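Local coordinates for protein acyl-coenzyme A oxidase 1 (Yarrowia lipolytica, PDB 5Y9D) that uses FAD and molecular oxygen to oxidise acyl-CoAs to trans-2-enoyl-CoAs, releasing hydrogen peroxide, in peroxisomal fatty acid beta-oxidation, at residues H131-I136 against L308-V313; M474-V479 against Q552-L557; L535-K540 against S558-Q563. All blocks are in the same frame, centred on the assembly; numbering follows the deposited sequence.

Contact 1 (H131-I136 against L308-V313); sequences HNNLFI and LIRGRV
Asn133 and Arg310 make the polar part of this contact, reaching past each other in opposite directions between two helices. Asn133 OD1 accepts from Arg310 NE at 3.1 Å, a weak bond because the N-H is well off line, with an angle of only 124°. The oxygen comes to the edge of the guanidinium, near its plane, while the amide plane is turned 35° from it. Arg310 starts with CG anti to the backbone N, which carries the chain out toward helix 122-142; it then bends at chi3, and the same OD1 also lies 3.3 Å from Arg310 CD. The far end of the guanidinium has a firmer partner elsewhere, NH2 bonding to Ser110 OG, with a long, weak ion pair from NH1 to Glu107.

The apolar part is one methyl pair. Leu134 CD2 and Leu308 CD2 meet at 4.1 Å where the two side chains cross obliquely, and Phe166 touches both leucines.

The backbones fit together at Gly311, whose CA is 7.5 Å from the CA of Asn133. With no side chain there, the Asn133 amide can lie against the helix. The short axes run roughly antiparallel, at 145° and 9.5 Å apart, joining the N-terminal helical region to the C-alpha1 region. An alanine in place of Arg310 would probably leave Asn133 OD1 without this donor and Ser110 without its guanidinium partner.

Glu464, probably the catalytic proton acceptor, touches both Asn133 and Leu134, and FAD lies about 5 Å from the side chain of Leu134. Direct polar bonding between these two segments is slight, and the close fit at Gly311 probably does more to set their spacing.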
loop_
_atom_site.group_PDB
_atom_site.type_symbol
_atom_site.label_atom_id
_atom_site.label_comp_id
_atom_site.label_asym_id
_atom_site.label_seq_id
_atom_site.Cartn_x
_atom_site.Cartn_y
_atom_site.Cartn_z
ATOM N N HIS A 131 -16.971 -16.469 13.673
ATOM C CA HIS A 131 -17.778 -17.375 14.474
ATOM C C HIS A 131 -16.947 -18.504 14.975
ATOM O O HIS A 131 -16.844 -18.770 16.176
ATOM C CB HIS A 131 -18.906 -17.967 13.645
ATOM C CG HIS A 131 -19.463 -19.205 14.230
ATOM N ND1 HIS A 131 -20.410 -19.185 15.226
ATOM C CD2 HIS A 131 -19.201 -20.506 13.982
ATOM C CE1 HIS A 131 -20.717 -20.420 15.562
ATOM N NE2 HIS A 131 -19.999 -21.243 14.819
ATOM N N ASN A 132 -16.333 -19.177 14.020
ATOM C CA ASN A 132 -15.669 -20.438 14.256
ATOM C C ASN A 132 -14.296 -20.235 14.892
ATOM O O ASN A 132 -13.889 -21.059 15.667
ATOM C CB ASN A 132 -15.640 -21.198 12.946
ATOM C CG ASN A 132 -14.407 -21.997 12.766
ATOM O OD1 ASN A 132 -13.484 -21.580 12.087
ATOM N ND2 ASN A 132 -14.382 -23.159 13.362
ATOM N N ASN A 133 -13.626 -19.117 14.625
ATOM C CA ASN A 133 -12.353 -18.741 15.320
ATOM C C ASN A 133 -12.629 -17.852 16.545
ATOM O O ASN A 133 -12.403 -18.264 17.665
ATOM C CB ASN A 133 -11.337 -18.069 14.331
ATOM C CG ASN A 133 -10.107 -17.433 15.021
ATOM O OD1 ASN A 133 -9.402 -18.085 15.792
ATOM N ND2 ASN A 133 -9.815 -16.162 14.687
ATOM N N LEU A 134 -13.152 -16.649 16.340
ATOM C CA LEU A 134 -13.287 -15.686 17.430
ATOM C C LEU A 134 -14.378 -16.012 18.429
ATOM O O LEU A 134 -14.132 -16.018 19.616
ATOM C CB LEU A 134 -13.507 -14.298 16.869
ATOM C CG LEU A 134 -12.292 -13.777 16.093
ATOM C CD1 LEU A 134 -12.566 -12.401 15.512
ATOM C CD2 LEU A 134 -11.084 -13.733 17.003
ATOM N N PHE A 135 -15.573 -16.319 17.948
ATOM C CA PHE A 135 -16.686 -16.515 18.837
ATOM C C PHE A 135 -16.560 -17.837 19.584
ATOM O O PHE A 135 -16.700 -17.884 20.810
ATOM C CB PHE A 135 -18.033 -16.430 18.105
ATOM C CG PHE A 135 -19.158 -16.905 18.927
ATOM C CD1 PHE A 135 -19.769 -16.060 19.812
ATOM C CD2 PHE A 135 -19.522 -18.234 18.911
ATOM C CE1 PHE A 135 -20.787 -16.503 20.624
ATOM C CE2 PHE A 135 -20.539 -18.698 19.737
ATOM C CZ PHE A 135 -21.178 -17.820 20.588
ATOM N N ILE A 136 -16.299 -18.900 18.836
ATOM C CA ILE A 136 -16.201 -20.242 19.410
ATOM C C ILE A 136 -14.998 -20.355 20.307
ATOM O O ILE A 136 -15.089 -20.959 21.388
ATOM C CB ILE A 136 -16.156 -21.305 18.302
ATOM C CG1 ILE A 136 -17.568 -21.492 17.752
ATOM C CG2 ILE A 136 -15.563 -22.638 18.783
ATOM C CD1 ILE A 136 -18.549 -22.039 18.750
ATOM N N LEU A 308 -7.741 -14.221 20.552
ATOM C CA LEU A 308 -6.968 -13.305 19.719
ATOM C C LEU A 308 -5.583 -13.833 19.390
ATOM O O LEU A 308 -5.045 -13.516 18.327
ATOM C CB LEU A 308 -6.861 -11.933 20.381
ATOM C CG LEU A 308 -8.203 -11.186 20.550
ATOM C CD1 LEU A 308 -8.005 -9.797 21.167
ATOM C CD2 LEU A 308 -8.946 -11.092 19.219
ATOM N N ILE A 309 -5.010 -14.631 20.292
ATOM C CA ILE A 309 -3.676 -15.155 20.085
ATOM C C ILE A 309 -3.777 -16.159 18.961
ATOM O O ILE A 309 -2.938 -16.153 18.069
ATOM C CB ILE A 309 -3.047 -15.822 21.331
ATOM C CG1 ILE A 309 -3.066 -14.893 22.558
ATOM C CG2 ILE A 309 -1.585 -16.191 21.079
ATOM C CD1 ILE A 309 -2.862 -15.640 23.878
ATOM N N ARG A 310 -4.812 -16.997 18.968
ATOM C CA ARG A 310 -4.954 -17.994 17.893
ATOM C C ARG A 310 -4.752 -17.354 16.521
ATOM O O ARG A 310 -3.955 -17.837 15.725
ATOM C CB ARG A 310 -6.321 -18.691 17.918
ATOM C CG ARG A 310 -6.454 -19.818 16.903
ATOM C CD ARG A 310 -7.732 -20.621 17.063
ATOM N NE ARG A 310 -8.264 -20.991 15.742
ATOM C CZ ARG A 310 -8.515 -22.232 15.301
ATOM N NH1 ARG A 310 -8.325 -23.317 16.063
ATOM N NH2 ARG A 310 -8.981 -22.392 14.065
ATOM N N GLY A 311 -5.479 -16.273 16.249
ATOM C CA GLY A 311 -5.503 -15.688 14.931
ATOM C C GLY A 311 -4.308 -14.821 14.605
ATOM O O GLY A 311 -4.082 -14.521 13.432
ATOM N N ARG A 312 -3.586 -14.354 15.625
ATOM C CA ARG A 312 -2.327 -13.656 15.407
ATOM C C ARG A 312 -1.332 -14.657 14.881
ATOM O O ARG A 312 -0.564 -14.343 13.977
ATOM C CB ARG A 312 -1.768 -13.053 16.689
ATOM C CG ARG A 312 -2.391 -11.742 17.031
ATOM C CD ARG A 312 -1.785 -11.118 18.267
ATOM N NE ARG A 312 -2.693 -10.049 18.668
ATOM C CZ ARG A 312 -3.450 -10.048 19.747
ATOM N NH1 ARG A 312 -3.386 -11.036 20.624
ATOM N NH2 ARG A 312 -4.264 -9.031 19.958
ATOM N N VAL A 313 -1.363 -15.852 15.472
ATOM C CA VAL A 313 -0.593 -17.004 15.009
ATOM C C VAL A 313 -1.014 -17.402 13.619
ATOM O O VAL A 313 -0.174 -17.628 12.736
ATOM C CB VAL A 313 -0.771 -18.210 15.955
ATOM C CG1 VAL A 313 -0.387 -19.520 15.274
ATOM C CG2 VAL A 313 0.040 -18.002 17.217
#

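Contact 2 (M474-V479 against Q552-L557); sequences MGRGLV and QAFEEL
Phe554 turns its CG anti to its own carbonyl carbon, and Arg476 sends CG anti to the backbone N (chi1 171°); together these set the aliphatic part of the arginine over one face of the ring. Arg476 CG sits 3.7 Å from the centroid of the Phe554 ring and 16° off its normal, a CH-pi contact. The next carbon, Arg476 CD, slides toward the rim and comes to 3.5 Å from Phe554 CE2. There the arginine chain bends at chi3, and the guanidinium plane ends up 83° from the ring, so it is the methylenes, and not a flat-lying cation, that cover the phenyl.

The two side chains cross at about a right angle, with the CA atoms of Arg476 and Phe554 6.8 Å apart. This is helix-to-helix packing within the all-helical C-terminal part of the oxidase: helix 467-486, carrying a segment of the C-alpha1 region, meets the short helix 550-556 of the C-terminal oxidase region.

Val479, one turn further along helix 467-486, works on the same ring from another side. Its CG1 comes up to the edge, near the ring plane, at 4.1 Å from Phe554 CE1, the two side chains sliding past each other in opposite directions. Face and edge of the phenyl are thus both engaged from a single helix. Tyr541 of helix 519-544 stacks on the Phe554 ring, and Arg561 of helix 558-581 touches it as well. On helix 550-556, Glu555 packs on Tyr354 of the second subunit, a residue of the FAD pocket.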
loop_
_atom_site.group_PDB
_atom_site.type_symbol
_atom_site.label_atom_id
_atom_site.label_comp_id
_atom_site.label_asym_id
_atom_site.label_seq_id
_atom_site.Cartn_x
_atom_site.Cartn_y
_atom_site.Cartn_z
ATOM N N MET A 474 5.633 -6.083 22.343
ATOM C CA MET A 474 6.774 -6.978 22.294
ATOM C C MET A 474 8.015 -6.277 22.877
ATOM O O MET A 474 8.704 -6.828 23.716
ATOM C CB MET A 474 7.042 -7.479 20.886
ATOM C CG MET A 474 8.094 -8.578 20.862
ATOM S SD MET A 474 8.859 -8.725 19.252
ATOM C CE MET A 474 8.459 -10.441 18.920
ATOM N N GLY A 475 8.271 -5.051 22.461
ATOM C CA GLY A 475 9.340 -4.271 23.076
ATOM C C GLY A 475 9.316 -4.331 24.601
ATOM O O GLY A 475 10.333 -4.602 25.217
ATOM N N ARG A 476 8.150 -4.099 25.211
ATOM C CA ARG A 476 8.009 -4.213 26.662
ATOM C C ARG A 476 8.360 -5.615 27.174
ATOM O O ARG A 476 9.111 -5.752 28.142
ATOM C CB ARG A 476 6.591 -3.853 27.119
ATOM C CG ARG A 476 6.353 -4.162 28.589
ATOM C CD ARG A 476 5.073 -3.543 29.092
ATOM N NE ARG A 476 3.974 -4.070 28.307
ATOM C CZ ARG A 476 2.947 -3.358 27.856
ATOM N NH1 ARG A 476 2.853 -2.055 28.125
ATOM N NH2 ARG A 476 2.013 -3.967 27.123
ATOM N N GLY A 477 7.809 -6.641 26.529
ATOM C CA GLY A 477 8.102 -8.025 26.903
ATOM C C GLY A 477 9.588 -8.378 26.812
ATOM O O GLY A 477 10.069 -9.283 27.491
ATOM N N LEU A 478 10.303 -7.679 25.947
ATOM C CA LEU A 478 11.676 -7.983 25.686
ATOM C C LEU A 478 12.523 -7.320 26.741
ATOM O O LEU A 478 13.539 -7.875 27.157
ATOM C CB LEU A 478 12.096 -7.462 24.305
ATOM C CG LEU A 478 11.590 -8.163 23.060
ATOM C CD1 LEU A 478 11.916 -7.335 21.836
ATOM C CD2 LEU A 478 12.224 -9.519 22.938
ATOM N N VAL A 479 12.123 -6.119 27.157
ATOM C CA VAL A 479 12.758 -5.488 28.280
ATOM C C VAL A 479 12.550 -6.348 29.529
ATOM O O VAL A 479 13.506 -6.651 30.227
ATOM C CB VAL A 479 12.253 -4.073 28.477
ATOM C CG1 VAL A 479 12.787 -3.493 29.767
ATOM C CG2 VAL A 479 12.684 -3.191 27.313
ATOM N N GLN A 552 4.722 4.617 32.583
ATOM C CA GLN A 552 5.176 5.891 32.055
ATOM C C GLN A 552 6.542 5.749 31.454
ATOM O O GLN A 552 6.871 6.470 30.512
ATOM C CB GLN A 552 5.268 6.940 33.144
ATOM C CG GLN A 552 3.986 7.208 33.914
ATOM C CD GLN A 552 4.288 7.945 35.195
ATOM O OE1 GLN A 552 4.469 7.328 36.258
ATOM N NE2 GLN A 552 4.400 9.262 35.098
ATOM N N ALA A 553 7.349 4.844 32.007
ATOM C CA ALA A 553 8.685 4.587 31.464
ATOM C C ALA A 553 8.613 4.019 30.060
ATOM O O ALA A 553 9.288 4.520 29.171
ATOM C CB ALA A 553 9.477 3.653 32.368
ATOM N N PHE A 554 7.794 2.985 29.862
ATOM C CA PHE A 554 7.662 2.324 28.537
ATOM C C PHE A 554 7.205 3.284 27.464
ATOM O O PHE A 554 7.795 3.284 26.383
ATOM C CB PHE A 554 6.750 1.091 28.584
ATOM C CG PHE A 554 7.365 -0.078 29.306
ATOM C CD1 PHE A 554 8.591 -0.589 28.904
ATOM C CD2 PHE A 554 6.738 -0.648 30.392
ATOM C CE1 PHE A 554 9.177 -1.634 29.587
ATOM C CE2 PHE A 554 7.316 -1.701 31.069
ATOM C CZ PHE A 554 8.546 -2.181 30.675
ATOM N N GLU A 555 6.209 4.126 27.768
ATOM C CA GLU A 555 5.801 5.205 26.841
ATOM C C GLU A 555 6.974 6.153 26.488
ATOM O O GLU A 555 7.111 6.570 25.331
ATOM C CB GLU A 555 4.622 6.025 27.398
ATOM C CG GLU A 555 4.052 7.054 26.409
ATOM C CD GLU A 555 3.424 8.285 27.076
ATOM O OE1 GLU A 555 2.614 8.120 28.031
ATOM O OE2 GLU A 555 3.728 9.425 26.622
ATOM N N GLU A 556 7.823 6.492 27.457
ATOM C CA GLU A 556 9.010 7.300 27.130
ATOM C C GLU A 556 9.881 6.544 26.141
ATOM O O GLU A 556 10.454 7.150 25.233
ATOM C CB GLU A 556 9.820 7.745 28.375
ATOM C CG GLU A 556 9.616 9.215 28.767
ATOM C CD GLU A 556 10.167 10.216 27.745
ATOM O OE1 GLU A 556 11.373 10.159 27.400
ATOM O OE2 GLU A 556 9.405 11.091 27.287
ATOM N N LEU A 557 9.908 5.221 26.305
ATOM C CA LEU A 557 10.719 4.289 25.494
ATOM C C LEU A 557 9.995 3.679 24.277
ATOM O O LEU A 557 10.521 2.781 23.625
ATOM C CB LEU A 557 11.281 3.159 26.409
ATOM C CG LEU A 557 12.674 3.344 27.053
ATOM C CD1 LEU A 557 13.168 4.791 27.023
ATOM C CD2 LEU A 557 12.692 2.798 28.480
#

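Contact 3 (L535-K540 against S558-Q563); sequences LRTTDK and SQQRFQ
Gln560 and Thr537 touch first: Thr537 OG1 stands 3.6 Å from Gln560 CB, and the methyl carbon Thr537 CG2 lies 3.9 Å from the same CB, so both branches of the threonine rest against one methylene. Arg536 comes in beside them, its NH2 at 3.4 Å from Gln560 CG. That carbon lies at the edge of the guanidinium, near its plane, and the two side chains cross at about a right angle.

Further out, Thr537 OG1 is held by the carbonyl of Asn533, one turn back on its own helix; with OG1 anti to the carbonyl carbon (chi1 -62°), the hydroxyl can turn back to that oxygen while still touching Gln560. Val479 and Leu557 press on Thr537 too. On helix 558-581, Arg561 NH2 donates to Ser558 OG at 3.1 Å, the oxygen lying close to the guanidinium plane. Tyr356 of the second subunit packs on Ser558, Gln559 and Phe562.

The result is a close approach of two helices, 6.3 Å between the CA atoms of Thr537 and Gln560, within the helical C-terminal domain of acyl-CoA oxidases.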
loop_
_atom_site.group_PDB
_atom_site.type_symbol
_atom_site.label_atom_id
_atom_site.label_comp_id
_atom_site.label_asym_id
_atom_site.label_seq_id
_atom_site.Cartn_x
_atom_site.Cartn_y
_atom_site.Cartn_z
ATOM N N LEU A 535 19.476 -4.443 25.455
ATOM C CA LEU A 535 20.227 -4.182 26.700
ATOM C C LEU A 535 20.352 -2.699 26.973
ATOM O O LEU A 535 20.269 -2.282 28.115
ATOM C CB LEU A 535 21.606 -4.888 26.719
ATOM C CG LEU A 535 21.560 -6.422 26.987
ATOM C CD1 LEU A 535 22.914 -7.115 27.021
ATOM C CD2 LEU A 535 20.831 -6.747 28.257
ATOM N N ARG A 536 20.502 -1.903 25.919
ATOM C CA ARG A 536 20.502 -0.446 26.058
ATOM C C ARG A 536 19.125 0.060 26.529
ATOM O O ARG A 536 19.029 0.889 27.454
ATOM C CB ARG A 536 20.889 0.240 24.735
ATOM C CG ARG A 536 21.221 1.717 24.890
ATOM C CD ARG A 536 21.115 2.514 23.591
ATOM N NE ARG A 536 19.725 2.783 23.190
ATOM C CZ ARG A 536 19.351 3.705 22.299
ATOM N NH1 ARG A 536 20.249 4.493 21.703
ATOM N NH2 ARG A 536 18.064 3.845 22.002
ATOM N N THR A 537 18.067 -0.437 25.882
ATOM C CA THR A 537 16.717 -0.021 26.190
ATOM C C THR A 537 16.415 -0.428 27.605
ATOM O O THR A 537 15.866 0.358 28.358
ATOM C CB THR A 537 15.672 -0.636 25.231
ATOM O OG1 THR A 537 15.936 -0.202 23.888
ATOM C CG2 THR A 537 14.259 -0.198 25.627
ATOM N N THR A 538 16.810 -1.629 27.997
ATOM C CA THR A 538 16.646 -2.023 29.401
ATOM C C THR A 538 17.417 -1.119 30.381
ATOM O O THR A 538 16.969 -0.872 31.516
ATOM C CB THR A 538 17.066 -3.463 29.620
ATOM O OG1 THR A 538 16.320 -4.302 28.719
ATOM C CG2 THR A 538 16.793 -3.863 31.045
ATOM N N ASP A 539 18.561 -0.618 29.927
ATOM C CA ASP A 539 19.308 0.372 30.688
ATOM C C ASP A 539 18.525 1.665 30.918
ATOM O O ASP A 539 18.402 2.095 32.058
ATOM C CB ASP A 539 20.654 0.687 30.015
ATOM C CG ASP A 539 21.710 1.116 31.005
ATOM O OD1 ASP A 539 22.093 0.279 31.855
ATOM O OD2 ASP A 539 22.149 2.284 30.932
ATOM N N LYS A 540 18.014 2.288 29.850
ATOM C CA LYS A 540 17.249 3.525 29.997
ATOM C C LYS A 540 16.051 3.311 30.912
ATOM O O LYS A 540 15.688 4.194 31.685
ATOM C CB LYS A 540 16.771 4.067 28.653
ATOM C CG LYS A 540 17.867 4.573 27.720
ATOM C CD LYS A 540 18.382 5.960 28.103
ATOM C CE LYS A 540 18.806 6.763 26.874
ATOM N NZ LYS A 540 19.136 8.176 27.224
ATOM N N SER A 558 8.898 4.289 23.864
ATOM C CA SER A 558 8.097 3.726 22.796
ATOM C C SER A 558 8.881 3.541 21.506
ATOM O O SER A 558 8.816 2.488 20.908
ATOM C CB SER A 558 6.928 4.657 22.496
ATOM O OG SER A 558 5.837 4.391 23.331
ATOM N N GLN A 559 9.653 4.533 21.093
ATOM C CA GLN A 559 10.443 4.398 19.877
ATOM C C GLN A 559 11.482 3.300 20.015
ATOM O O GLN A 559 11.763 2.583 19.075
ATOM C CB GLN A 559 11.100 5.713 19.487
ATOM C CG GLN A 559 12.050 5.607 18.307
ATOM C CD GLN A 559 11.342 5.520 16.967
ATOM O OE1 GLN A 559 10.130 5.339 16.897
ATOM N NE2 GLN A 559 12.104 5.645 15.892
ATOM N N GLN A 560 12.074 3.212 21.194
ATOM C CA GLN A 560 13.042 2.175 21.510
ATOM C C GLN A 560 12.440 0.780 21.498
ATOM O O GLN A 560 13.067 -0.158 21.055
ATOM C CB GLN A 560 13.707 2.457 22.857
ATOM C CG GLN A 560 14.727 3.576 22.828
ATOM C CD GLN A 560 14.103 4.948 22.956
ATOM O OE1 GLN A 560 12.901 5.083 23.128
ATOM N NE2 GLN A 560 14.923 5.975 22.867
ATOM N N ARG A 561 11.227 0.651 22.013
ATOM C CA ARG A 561 10.547 -0.628 22.034
ATOM C C ARG A 561 10.276 -1.141 20.631
ATOM O O ARG A 561 10.405 -2.320 20.375
ATOM C CB ARG A 561 9.255 -0.550 22.840
ATOM C CG ARG A 561 9.459 -0.674 24.335
ATOM C CD ARG A 561 8.143 -0.711 25.077
ATOM N NE ARG A 561 7.371 0.501 24.874
ATOM C CZ ARG A 561 6.075 0.614 25.129
ATOM N NH1 ARG A 561 5.399 -0.415 25.592
ATOM N NH2 ARG A 561 5.455 1.758 24.920
ATOM N N PHE A 562 9.891 -0.249 19.731
ATOM C CA PHE A 562 9.708 -0.584 18.324
ATOM C C PHE A 562 10.996 -1.134 17.737
ATOM O O PHE A 562 11.005 -2.228 17.192
ATOM C CB PHE A 562 9.233 0.618 17.485
ATOM C CG PHE A 562 9.124 0.322 16.007
ATOM C CD1 PHE A 562 7.976 -0.274 15.478
ATOM C CD2 PHE A 562 10.166 0.610 15.149
ATOM C CE1 PHE A 562 7.880 -0.551 14.110
ATOM C CE2 PHE A 562 10.081 0.330 13.794
ATOM C CZ PHE A 562 8.948 -0.254 13.275
ATOM N N GLN A 563 12.077 -0.382 17.858
ATOM C CA GLN A 563 13.364 -0.843 17.339
ATOM C C GLN A 563 13.697 -2.259 17.762
ATOM O O GLN A 563 14.130 -3.072 16.939
ATOM C CB GLN A 563 14.476 0.091 17.749
ATOM C CG GLN A 563 14.681 1.227 16.760
ATOM C CD GLN A 563 15.426 0.749 15.522
ATOM O OE1 GLN A 563 14.928 -0.100 14.760
ATOM N NE2 GLN A 563 16.632 1.271 15.323
#

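Contacts 2 and 3 are neighbours, their centres 7 Å apart, and interlock along the chain: 535-540 comes before 552-557, and 558-563 directly follows it. Arg561 of contact 3 reaches into contact 2, its CD 3.4 Å from Arg476 N and its NH2 3.2 Å from Phe554 O, while Thr538 OG1 lies 3.8 Å from Val479 CG1. Both touch the second subunit. Contact 1 stands apart, its centre about 26 Å from contact 2's and 31 Å from contact 3's. It comes nearest of the three to the probably catalytic Glu464 and to FAD: the side chain of Leu134 is about 5 Å from a bound FAD, that of Arg476 about 8 Å, that of Gln560 about 12 Å.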